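PDB 2NXW: indole-3-pyruvate decarboxylase from Azospirillum brasilense, which decarboxylates indole-3-pyruvate to indole-3-acetaldehyde with thiamine diphosphate and a metal ion, a step in the biosynthesis of the plant hormone auxin. Local coordinates for residues E164-L169 against D197-P202; Q175-Y180 against A320-V325; A382-V387 against M408-A413; R498-A503 against L535-I540. All blocks are in the same frame, centred on the assembly; numbering follows the deposited sequence.

Interaction 1: E164-L169 against D197-P202; sequences EIARVL and DDPAWP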
# COMPACT_ATOMS: atom_id res chain seq x y z
N GLU A 164 -27.86 0.02 -12.41
CA GLU A 164 -26.47 0.41 -12.26
C GLU A 164 -26.28 1.85 -12.69
O GLU A 164 -25.57 2.61 -12.03
CB GLU A 164 -25.56 -0.53 -13.05
CG GLU A 164 -25.35 -1.85 -12.32
CD GLU A 164 -24.59 -1.67 -11.02
OE1 GLU A 164 -23.34 -1.66 -11.05
OE2 GLU A 164 -25.24 -1.53 -9.96
N ILE A 165 -26.90 2.25 -13.80
CA ILE A 165 -26.80 3.63 -14.24
C ILE A 165 -27.37 4.57 -13.17
O ILE A 165 -26.75 5.56 -12.80
CB ILE A 165 -27.56 3.84 -15.57
CG1 ILE A 165 -26.82 3.11 -16.69
CG2 ILE A 165 -27.68 5.33 -15.90
CD1 ILE A 165 -27.61 3.05 -17.98
N ALA A 166 -28.55 4.25 -12.66
CA ALA A 166 -29.15 5.09 -11.63
C ALA A 166 -28.26 5.16 -10.39
O ALA A 166 -28.11 6.22 -9.79
CB ALA A 166 -30.54 4.57 -11.25
N ARG A 167 -27.66 4.03 -10.02
CA ARG A 167 -26.79 4.01 -8.85
C ARG A 167 -25.55 4.89 -9.05
O ARG A 167 -25.20 5.71 -8.20
CB ARG A 167 -26.33 2.58 -8.54
CG ARG A 167 -25.31 2.50 -7.40
CD ARG A 167 -24.82 1.08 -7.14
NE ARG A 167 -24.01 0.53 -8.22
CZ ARG A 167 -22.74 0.87 -8.46
NH1 ARG A 167 -22.14 1.77 -7.69
NH2 ARG A 167 -22.08 0.30 -9.46
N VAL A 168 -24.90 4.72 -10.19
CA VAL A 168 -23.69 5.48 -10.47
C VAL A 168 -23.95 6.97 -10.68
O VAL A 168 -23.22 7.81 -10.13
CB VAL A 168 -22.95 4.87 -11.67
CG1 VAL A 168 -21.74 5.73 -12.06
CG2 VAL A 168 -22.46 3.47 -11.29
N LEU A 169 -24.96 7.32 -11.47
CA LEU A 169 -25.25 8.73 -11.68
C LEU A 169 -25.73 9.33 -10.37
O LEU A 169 -25.47 10.51 -10.09
CB LEU A 169 -26.31 8.92 -12.76
CG LEU A 169 -25.93 8.40 -14.15
CD1 LEU A 169 -26.98 8.86 -15.15
CD2 LEU A 169 -24.54 8.92 -14.54
N ASP A 197 -35.10 6.71 -10.99
CA ASP A 197 -34.49 7.77 -10.20
C ASP A 197 -33.30 7.30 -9.37
O ASP A 197 -33.11 6.10 -9.16
CB ASP A 197 -35.51 8.40 -9.25
CG ASP A 197 -36.68 9.02 -9.97
OD1 ASP A 197 -36.51 9.50 -11.11
OD2 ASP A 197 -37.78 9.05 -9.37
N ASP A 198 -32.51 8.26 -8.90
CA ASP A 198 -31.35 7.92 -8.08
C ASP A 198 -31.80 7.21 -6.81
O ASP A 198 -32.81 7.56 -6.20
CB ASP A 198 -30.59 9.17 -7.60
CG ASP A 198 -30.06 10.03 -8.73
OD1 ASP A 198 -29.94 9.56 -9.88
OD2 ASP A 198 -29.75 11.21 -8.42
N PRO A 199 -31.06 6.17 -6.39
CA PRO A 199 -31.45 5.48 -5.16
C PRO A 199 -31.10 6.42 -4.00
O PRO A 199 -30.12 7.17 -4.07
CB PRO A 199 -30.58 4.22 -5.19
CG PRO A 199 -29.38 4.63 -5.98
CD PRO A 199 -29.98 5.45 -7.09
N ALA A 200 -31.89 6.39 -2.94
CA ALA A 200 -31.65 7.28 -1.80
C ALA A 200 -30.42 6.94 -0.96
O ALA A 200 -30.17 5.77 -0.65
CB ALA A 200 -32.89 7.32 -0.90
N TRP A 201 -29.66 7.96 -0.60
CA TRP A 201 -28.48 7.78 0.25
C TRP A 201 -28.94 7.95 1.69
O TRP A 201 -29.91 8.65 1.96
CB TRP A 201 -27.40 8.81 -0.09
CG TRP A 201 -26.50 8.38 -1.22
CD1 TRP A 201 -26.89 7.99 -2.47
CD2 TRP A 201 -25.07 8.31 -1.20
NE1 TRP A 201 -25.79 7.68 -3.23
CE2 TRP A 201 -24.66 7.86 -2.47
CE3 TRP A 201 -24.10 8.58 -0.22
CZ2 TRP A 201 -23.31 7.68 -2.80
CZ3 TRP A 201 -22.75 8.39 -0.56
CH2 TRP A 201 -22.37 7.95 -1.84
N PRO A 202 -28.24 7.30 2.64
CA PRO A 202 -28.58 7.37 4.07
C PRO A 202 -28.64 8.79 4.65
O PRO A 202 -27.78 9.62 4.37
CB PRO A 202 -27.48 6.54 4.73
CG PRO A 202 -27.08 5.58 3.66
CD PRO A 202 -27.06 6.44 2.43
O HOH W 1 -26.11 6.02 -5.62
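Pro199 and Asp198 lie against Ala166 and Arg167 in a contact of loop on helix, built from apolar touching and one water bridge. Helix 161-175 flanks the parallel sheet of the N-terminal cofactor-binding domain, and segment 197-202 is part of the linker that leaves strand 179-184 of that sheet for helix 205-221 of the central domain. The proline ring rests on the helix backbone: its CD is 3.4 Å from Ala166 O, and its CG is 3.9 Å from Arg167 CA. Alanine suits the neighbouring position because a lone methyl lets the linker come close, with Ala166 CB 3.6 Å from Asp197 O. The long side chain of Arg167 starts away from the linker and grips Glu164 side-on, NE to OE2 at 3.0 Å and NH2 to OE1 at 2.8 Å; both nitrogens approach from above the carboxylate plane, 37° out of it, while the oxygens lie in the guanidinium plane. Gln152 O is a further acceptor for NH2. One water donates to Arg167 O at 2.8 Å and accepts from Trp201 NE1 at 2.9 Å, while the indole packs on Ala171, Ala174 and Gln175 of the same helix. With CG beside its backbone N (chi1 -60°), Asp198 turns its carboxylate toward the helix and into salt bridges with Arg173 and Arg34. Charge therefore ties the linker down through arginines flanking the contact, whereas the contact itself relies on proline and alanine surfaces and on a water that joins a helix carbonyl to the indole.

Interaction 2: Q175-Y180 against A320-V325; sequences QSRPVY and AFDRAV. Unlike the reference sequence in segment 175-180: Gln175 (reference Leu).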
# COMPACT_ATOMS: atom_id res chain seq x y z
N GLN A 175 -22.43 13.09 -4.15
CA GLN A 175 -21.16 13.56 -3.61
C GLN A 175 -20.46 14.57 -4.50
O GLN A 175 -19.39 15.05 -4.15
CB GLN A 175 -20.23 12.37 -3.34
CG GLN A 175 -20.67 11.53 -2.13
CD GLN A 175 -20.44 12.23 -0.79
OE1 GLN A 175 -20.50 13.46 -0.69
NE2 GLN A 175 -20.20 11.43 0.25
N SER A 176 -21.07 14.88 -5.64
CA SER A 176 -20.50 15.86 -6.58
C SER A 176 -19.06 15.51 -6.96
O SER A 176 -18.15 16.33 -6.82
CB SER A 176 -20.56 17.27 -5.97
OG SER A 176 -20.36 18.26 -6.95
N ARG A 177 -18.86 14.28 -7.44
CA ARG A 177 -17.55 13.81 -7.88
C ARG A 177 -17.75 13.00 -9.15
O ARG A 177 -18.84 12.52 -9.43
CB ARG A 177 -16.94 12.87 -6.84
CG ARG A 177 -16.88 13.38 -5.42
CD ARG A 177 -15.51 13.89 -5.08
NE ARG A 177 -15.33 14.03 -3.64
CZ ARG A 177 -14.38 14.76 -3.07
NH1 ARG A 177 -13.52 15.41 -3.84
NH2 ARG A 177 -14.29 14.84 -1.75
N PRO A 178 -16.69 12.81 -9.93
CA PRO A 178 -16.78 12.05 -11.18
C PRO A 178 -17.11 10.58 -10.94
O PRO A 178 -16.82 10.04 -9.87
CB PRO A 178 -15.38 12.19 -11.79
CG PRO A 178 -14.85 13.43 -11.19
CD PRO A 178 -15.36 13.42 -9.78
N VAL A 179 -17.68 9.96 -11.96
CA VAL A 179 -18.02 8.54 -11.93
C VAL A 179 -17.57 7.92 -13.25
O VAL A 179 -17.32 8.63 -14.24
CB VAL A 179 -19.53 8.29 -11.71
CG1 VAL A 179 -19.91 8.71 -10.30
CG2 VAL A 179 -20.35 9.06 -12.75
N TYR A 180 -17.49 6.59 -13.27
CA TYR A 180 -17.01 5.86 -14.43
C TYR A 180 -17.96 4.78 -14.93
O TYR A 180 -18.40 3.93 -14.16
CB TYR A 180 -15.66 5.22 -14.06
CG TYR A 180 -15.03 4.38 -15.15
CD1 TYR A 180 -14.53 4.97 -16.30
CD2 TYR A 180 -14.92 2.99 -15.01
CE1 TYR A 180 -13.94 4.21 -17.30
CE2 TYR A 180 -14.32 2.22 -16.00
CZ TYR A 180 -13.83 2.83 -17.14
OH TYR A 180 -13.27 2.07 -18.14
N ALA A 320 -18.53 20.85 7.48
CA ALA A 320 -19.66 20.15 6.86
C ALA A 320 -19.23 19.89 5.43
O ALA A 320 -19.06 20.83 4.65
CB ALA A 320 -20.92 21.03 6.91
N PHE A 321 -19.08 18.62 5.07
CA PHE A 321 -18.59 18.25 3.74
C PHE A 321 -18.77 16.76 3.50
O PHE A 321 -18.76 15.98 4.45
CB PHE A 321 -17.10 18.60 3.69
CG PHE A 321 -16.46 18.42 2.35
CD1 PHE A 321 -16.76 19.27 1.29
CD2 PHE A 321 -15.50 17.43 2.16
CE1 PHE A 321 -16.12 19.14 0.06
CE2 PHE A 321 -14.85 17.29 0.93
CZ PHE A 321 -15.16 18.15 -0.12
N ASP A 322 -18.91 16.36 2.24
CA ASP A 322 -19.06 14.95 1.88
C ASP A 322 -20.13 14.21 2.68
O ASP A 322 -19.94 13.06 3.07
CB ASP A 322 -17.72 14.21 2.03
CG ASP A 322 -16.83 14.33 0.79
OD1 ASP A 322 -17.33 14.77 -0.27
OD2 ASP A 322 -15.64 13.95 0.88
N ARG A 323 -21.26 14.89 2.90
CA ARG A 323 -22.40 14.33 3.63
C ARG A 323 -22.10 13.95 5.08
O ARG A 323 -22.69 13.01 5.61
CB ARG A 323 -22.98 13.12 2.88
CG ARG A 323 -23.55 13.47 1.51
CD ARG A 323 -24.16 12.25 0.80
NE ARG A 323 -25.37 11.77 1.45
CZ ARG A 323 -26.59 12.28 1.28
NH1 ARG A 323 -26.79 13.31 0.46
NH2 ARG A 323 -27.62 11.75 1.93
N ALA A 324 -21.21 14.70 5.71
CA ALA A 324 -20.86 14.48 7.11
C ALA A 324 -20.56 15.83 7.74
O ALA A 324 -20.39 16.82 7.04
CB ALA A 324 -19.65 13.55 7.24
N VAL A 325 -20.50 15.87 9.06
CA VAL A 325 -20.18 17.10 9.77
C VAL A 325 -19.26 16.76 10.92
O VAL A 325 -19.60 15.94 11.78
CB VAL A 325 -21.45 17.80 10.32
CG1 VAL A 325 -21.05 19.09 11.02
CG2 VAL A 325 -22.43 18.09 9.19
O HOH W 2 -17.10 12.51 -2.06
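Arg177 and Asp322 meet with their side chains nearly perpendicular and their guanidinium and carboxylate planes 55° apart. Arg177 NH2 donates to the syn lone pair of Asp322 OD2, 3.1 Å away and within the guanidinium plane, forming a salt bridge; its bond to OD1 is weak. Because the Arg177 chain bends at CB-CG (chi2 -101°), NE is placed to donate to a water at 2.8 Å, which in turn donates weakly to Asp322 OD1. Asp322 OD1 has a second cation in Lys110, while Arg177 NH1 is held by Tyr107 O. The amide of Gln175 also crosses Asp322 at about a right angle, with NE2 making a weak bond to Asp322 O at 3.3 Å, while its OE1 lies 3.8 Å from Arg323 CG, whose aliphatic stem packs along the amide. Phe321 brings CE2 to 3.7 Å from Arg177 NH2, and its ring makes a cation-pi contact with Lys110. Asp322 and Arg323 both have positive phi, and the backbones of Phe321 and Ala324 are hydrogen-bonded to each other in both directions: the signature of a type I' turn, the two-residue loop of a beta hairpin, here the central-domain hairpin of strands 317-321 and 324-327 docked on the N-terminal domain.

Interaction 3: A382-V387 against M408-A413; sequences AVNDRV and MDMIDA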
# COMPACT_ATOMS: atom_id res chain seq x y z
N ALA A 382 -7.42 46.70 -17.96
CA ALA A 382 -8.07 46.81 -19.27
C ALA A 382 -9.45 46.17 -19.24
O ALA A 382 -10.43 46.75 -19.73
CB ALA A 382 -7.21 46.15 -20.34
N VAL A 383 -9.52 44.98 -18.66
CA VAL A 383 -10.77 44.25 -18.56
C VAL A 383 -11.75 45.00 -17.68
O VAL A 383 -12.91 45.19 -18.06
CB VAL A 383 -10.51 42.82 -17.99
CG1 VAL A 383 -11.80 42.17 -17.47
CG2 VAL A 383 -9.86 41.95 -19.07
N ASN A 384 -11.29 45.46 -16.52
CA ASN A 384 -12.16 46.16 -15.59
C ASN A 384 -12.66 47.49 -16.13
O ASN A 384 -13.81 47.86 -15.87
CB ASN A 384 -11.46 46.36 -14.25
CG ASN A 384 -11.17 45.04 -13.54
OD1 ASN A 384 -11.78 44.01 -13.86
ND2 ASN A 384 -10.26 45.07 -12.57
N ASP A 385 -11.82 48.22 -16.86
CA ASP A 385 -12.25 49.50 -17.42
C ASP A 385 -13.42 49.27 -18.38
O ASP A 385 -14.37 50.06 -18.40
CB ASP A 385 -11.11 50.20 -18.17
CG ASP A 385 -10.11 50.86 -17.23
OD1 ASP A 385 -10.43 51.04 -16.04
OD2 ASP A 385 -9.01 51.21 -17.72
N ARG A 386 -13.36 48.20 -19.17
CA ARG A 386 -14.46 47.96 -20.10
C ARG A 386 -15.76 47.72 -19.34
O ARG A 386 -16.81 48.23 -19.73
CB ARG A 386 -14.16 46.75 -20.99
CG ARG A 386 -13.31 47.07 -22.20
CD ARG A 386 -13.36 45.92 -23.22
NE ARG A 386 -14.73 45.62 -23.63
CZ ARG A 386 -15.37 46.21 -24.64
NH1 ARG A 386 -14.77 47.15 -25.36
NH2 ARG A 386 -16.62 45.87 -24.93
N VAL A 387 -15.68 46.95 -18.27
CA VAL A 387 -16.86 46.66 -17.46
C VAL A 387 -17.41 47.94 -16.84
O VAL A 387 -18.61 48.19 -16.88
CB VAL A 387 -16.53 45.64 -16.36
CG1 VAL A 387 -17.72 45.50 -15.41
CG2 VAL A 387 -16.23 44.29 -17.00
N MET A 408 -7.96 37.00 -10.25
CA MET A 408 -8.55 37.29 -8.94
C MET A 408 -8.90 38.77 -8.83
O MET A 408 -9.76 39.15 -8.04
CB MET A 408 -7.58 36.91 -7.81
CG MET A 408 -7.30 35.42 -7.67
SD MET A 408 -8.78 34.48 -7.24
CE MET A 408 -9.08 35.04 -5.58
N ASP A 409 -8.23 39.60 -9.63
CA ASP A 409 -8.48 41.04 -9.61
C ASP A 409 -9.28 41.54 -10.81
O ASP A 409 -9.28 42.74 -11.11
CB ASP A 409 -7.16 41.81 -9.49
CG ASP A 409 -6.57 41.73 -8.10
OD1 ASP A 409 -7.35 41.61 -7.14
OD2 ASP A 409 -5.33 41.79 -7.97
N MET A 410 -9.97 40.62 -11.48
CA MET A 410 -10.81 40.99 -12.62
C MET A 410 -12.28 40.87 -12.25
O MET A 410 -12.69 39.94 -11.56
CB MET A 410 -10.54 40.06 -13.80
CG MET A 410 -9.26 40.38 -14.53
SD MET A 410 -9.02 39.20 -15.88
CE MET A 410 -7.44 39.75 -16.49
N ILE A 411 -13.08 41.83 -12.71
CA ILE A 411 -14.52 41.80 -12.46
C ILE A 411 -15.08 40.73 -13.41
O ILE A 411 -14.87 40.80 -14.61
CB ILE A 411 -15.16 43.16 -12.78
CG1 ILE A 411 -14.53 44.24 -11.90
CG2 ILE A 411 -16.67 43.08 -12.57
CD1 ILE A 411 -14.89 45.65 -12.30
N ASP A 412 -15.79 39.75 -12.86
CA ASP A 412 -16.33 38.68 -13.69
C ASP A 412 -17.77 38.32 -13.38
O ASP A 412 -18.39 38.88 -12.47
CB ASP A 412 -15.47 37.42 -13.51
CG ASP A 412 -15.49 36.90 -12.09
OD1 ASP A 412 -16.59 36.70 -11.52
OD2 ASP A 412 -14.40 36.69 -11.53
N ALA A 413 -18.29 37.39 -14.17
CA ALA A 413 -19.64 36.85 -14.02
C ALA A 413 -19.38 35.38 -13.70
O ALA A 413 -20.03 34.47 -14.24
CB ALA A 413 -20.42 36.98 -15.34
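Asn384 reads the backbone of the facing loop with both ends of its amide. Asn384 ND2 donates to Asp409 O at 2.9 Å in a nearly straight bond, 170° at the hydrogen, that lies in the carbonyl plane and in the plane of the amide. Asn384 OD1 accepts Ile411 N at 2.8 Å, with the donor tilted 26° from the carbonyl plane. One amide thus satisfies a C=O and an N-H on either side of Met410, and this donor-acceptor pattern fixes which way round the amide sits; Pro364 O is a further acceptor for ND2. With CG beside the backbone N (chi1 -65°), the amide reaches out from the helix to the loop. A leucine in its place would probably leave Ile411 N and Asp409 O without these partners inside a buried contact, letting the loop shift away from the helix. Helix 376-388 precedes strand 395-398 in the parallel sheet of the C-terminal cofactor-binding domain, and the loop joins helix 402-407 to strand 415-416 next to it, so the contact ties the helix-to-strand connection of a beta-alpha-beta crossover to the preceding helix. Around the amide lie aliphatic groups. Ile411 lays CG1 3.4 Å from Asn384 OD1 and CD1 4.0 Å from its CB, while its other branch, CG2, meets Val387 CG1 at 3.9 Å; beta-branched residues suit this close meeting of helix and loop. Met410, extended beyond CG, crosses Val383 at about a right angle and sets its CE 4.2 Å from Val383 CG2, and Leu523 of helix 516-528 packs against that valine.

Interaction 4: R498-A503 against L535-I540; sequences RFADMA and LIEAMI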
# COMPACT_ATOMS: atom_id res chain seq x y z
N ARG A 498 5.17 32.37 -31.57
CA ARG A 498 4.33 33.45 -32.09
C ARG A 498 2.89 32.94 -32.15
O ARG A 498 2.39 32.56 -33.21
CB ARG A 498 4.80 33.87 -33.48
CG ARG A 498 6.01 34.80 -33.49
CD ARG A 498 7.27 34.14 -33.01
NE ARG A 498 7.67 33.05 -33.88
CZ ARG A 498 8.89 32.52 -33.92
NH1 ARG A 498 9.15 31.52 -34.75
NH2 ARG A 498 9.84 33.00 -33.13
N PHE A 499 2.24 32.92 -31.00
CA PHE A 499 0.89 32.38 -30.90
C PHE A 499 -0.14 33.12 -31.73
O PHE A 499 -0.97 32.48 -32.40
CB PHE A 499 0.47 32.34 -29.43
CG PHE A 499 1.35 31.45 -28.56
CD1 PHE A 499 1.29 30.06 -28.68
CD2 PHE A 499 2.17 32.00 -27.58
CE1 PHE A 499 2.04 29.23 -27.83
CE2 PHE A 499 2.92 31.18 -26.73
CZ PHE A 499 2.85 29.80 -26.85
N ALA A 500 -0.10 34.45 -31.71
CA ALA A 500 -1.06 35.22 -32.49
C ALA A 500 -0.94 34.85 -33.97
O ALA A 500 -1.96 34.75 -34.66
CB ALA A 500 -0.84 36.72 -32.30
N ASP A 501 0.28 34.66 -34.45
CA ASP A 501 0.52 34.29 -35.84
C ASP A 501 -0.02 32.91 -36.19
O ASP A 501 -0.17 32.57 -37.37
CB ASP A 501 2.02 34.29 -36.17
CG ASP A 501 2.62 35.68 -36.26
OD1 ASP A 501 1.88 36.68 -36.30
OD2 ASP A 501 3.87 35.74 -36.30
N MET A 502 -0.28 32.08 -35.19
CA MET A 502 -0.78 30.74 -35.44
C MET A 502 -2.30 30.66 -35.37
O MET A 502 -2.88 29.64 -35.73
CB MET A 502 -0.15 29.77 -34.43
CG MET A 502 1.36 29.71 -34.53
SD MET A 502 2.13 28.69 -33.21
CE MET A 502 1.81 27.10 -33.82
N ALA A 503 -2.95 31.74 -34.93
CA ALA A 503 -4.40 31.72 -34.79
C ALA A 503 -5.17 31.53 -36.08
O ALA A 503 -6.18 30.82 -36.10
CB ALA A 503 -4.87 33.01 -34.10
N LEU A 535 -7.82 35.86 -30.15
CA LEU A 535 -6.65 35.59 -29.33
C LEU A 535 -5.77 36.84 -29.22
O LEU A 535 -5.25 37.34 -30.21
CB LEU A 535 -5.85 34.44 -29.94
CG LEU A 535 -4.54 34.07 -29.24
CD1 LEU A 535 -4.82 33.62 -27.82
CD2 LEU A 535 -3.84 32.96 -30.02
N ILE A 536 -5.64 37.35 -28.00
CA ILE A 536 -4.80 38.51 -27.74
C ILE A 536 -3.55 37.96 -27.05
O ILE A 536 -3.63 37.50 -25.91
CB ILE A 536 -5.49 39.54 -26.82
CG1 ILE A 536 -6.79 40.05 -27.47
CG2 ILE A 536 -4.53 40.72 -26.55
CD1 ILE A 536 -7.65 40.88 -26.53
N GLU A 537 -2.42 38.01 -27.75
CA GLU A 537 -1.16 37.53 -27.20
C GLU A 537 -0.44 38.72 -26.59
O GLU A 537 0.15 39.54 -27.31
CB GLU A 537 -0.32 36.91 -28.32
CG GLU A 537 1.01 36.37 -27.84
CD GLU A 537 1.92 35.93 -28.95
OE1 GLU A 537 1.73 36.36 -30.12
OE2 GLU A 537 2.85 35.14 -28.66
N ALA A 538 -0.50 38.82 -25.26
CA ALA A 538 0.10 39.93 -24.54
C ALA A 538 1.51 39.60 -24.11
O ALA A 538 1.70 38.71 -23.28
CB ALA A 538 -0.75 40.28 -23.32
N MET A 539 2.49 40.30 -24.68
CA MET A 539 3.88 40.07 -24.31
C MET A 539 4.14 40.73 -22.96
O MET A 539 3.82 41.90 -22.75
CB MET A 539 4.81 40.64 -25.38
CG MET A 539 4.47 40.18 -26.81
SD MET A 539 4.30 38.36 -26.96
CE MET A 539 6.01 37.86 -26.73
N ILE A 540 4.71 39.97 -22.03
CA ILE A 540 4.98 40.46 -20.68
C ILE A 540 6.42 40.11 -20.32
O ILE A 540 6.86 39.00 -20.59
CB ILE A 540 4.05 39.77 -19.67
CG1 ILE A 540 2.59 40.04 -20.03
CG2 ILE A 540 4.35 40.24 -18.24
CD1 ILE A 540 1.59 39.24 -19.19
O HOH W 3 2.50 35.98 -32.82
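Glu537 accepts two consecutive backbone amides, of Phe499 and Ala500, in a short, weakly bonded helical turn. It stands on strand 534-539 of the C-terminal domain's parallel sheet, in the alpha/beta fold that carries the metal site. Glu537 OE1 accepts Ala500 N at 3.1 Å and Glu537 OE2 accepts Phe499 N at 3.3 Å, the two donors lying 69° and 50° out of the carboxylate plane. An extended chain, with CG anti to the backbone N (chi1 180°), carries the acid out to them. The small methyl of Ala500 fits close beside OE1, and Leu535 packs CD2 against the turn, 3.8 Å from Phe499 O and 4.2 Å from Ala503 CB. Farther out, Arg512 and Asn475 also bind OE2; these donors would probably favour the ionised acid. An alanine in its place would probably leave the amides of Phe499 and Ala500, Asn475 ND2 and the charge of Arg512 without their carboxylate mate. The Phe499 side chain lies about 4 Å from that of the magnesium ligand Asp449, and Asn475 adjoins Asn476, another ligand. One water donates to Glu537 OE1 at 2.8 Å and accepts from Asp501 N, while Phe499 CD2 turns the ring edge to OE2, 3.4 Å away.

In the fold
Interactions 1 and 2 are neighbours, their centres 14 Å apart; both draw on helix 161-175, interaction 2 at its last residue, Gln175, and the chain that follows. They touch directly: Pro202 O and Arg323 NH2 form a probable hydrogen bond of 3.2 Å, and Val168 CG1 packs 3.4 Å from Val179 CB, so linker and central-domain hairpin meet at one corner of the N-terminal domain. Interactions 3 and 4 belong to the C-terminal domain, their nearest atoms about 8 Å apart. Interaction 4 is closest to the cofactor, with the Phe499 side chain about 8 Å from thiamine diphosphate and from magnesium; the Met410 side chain of interaction 3 is about 12 Å from the cofactor.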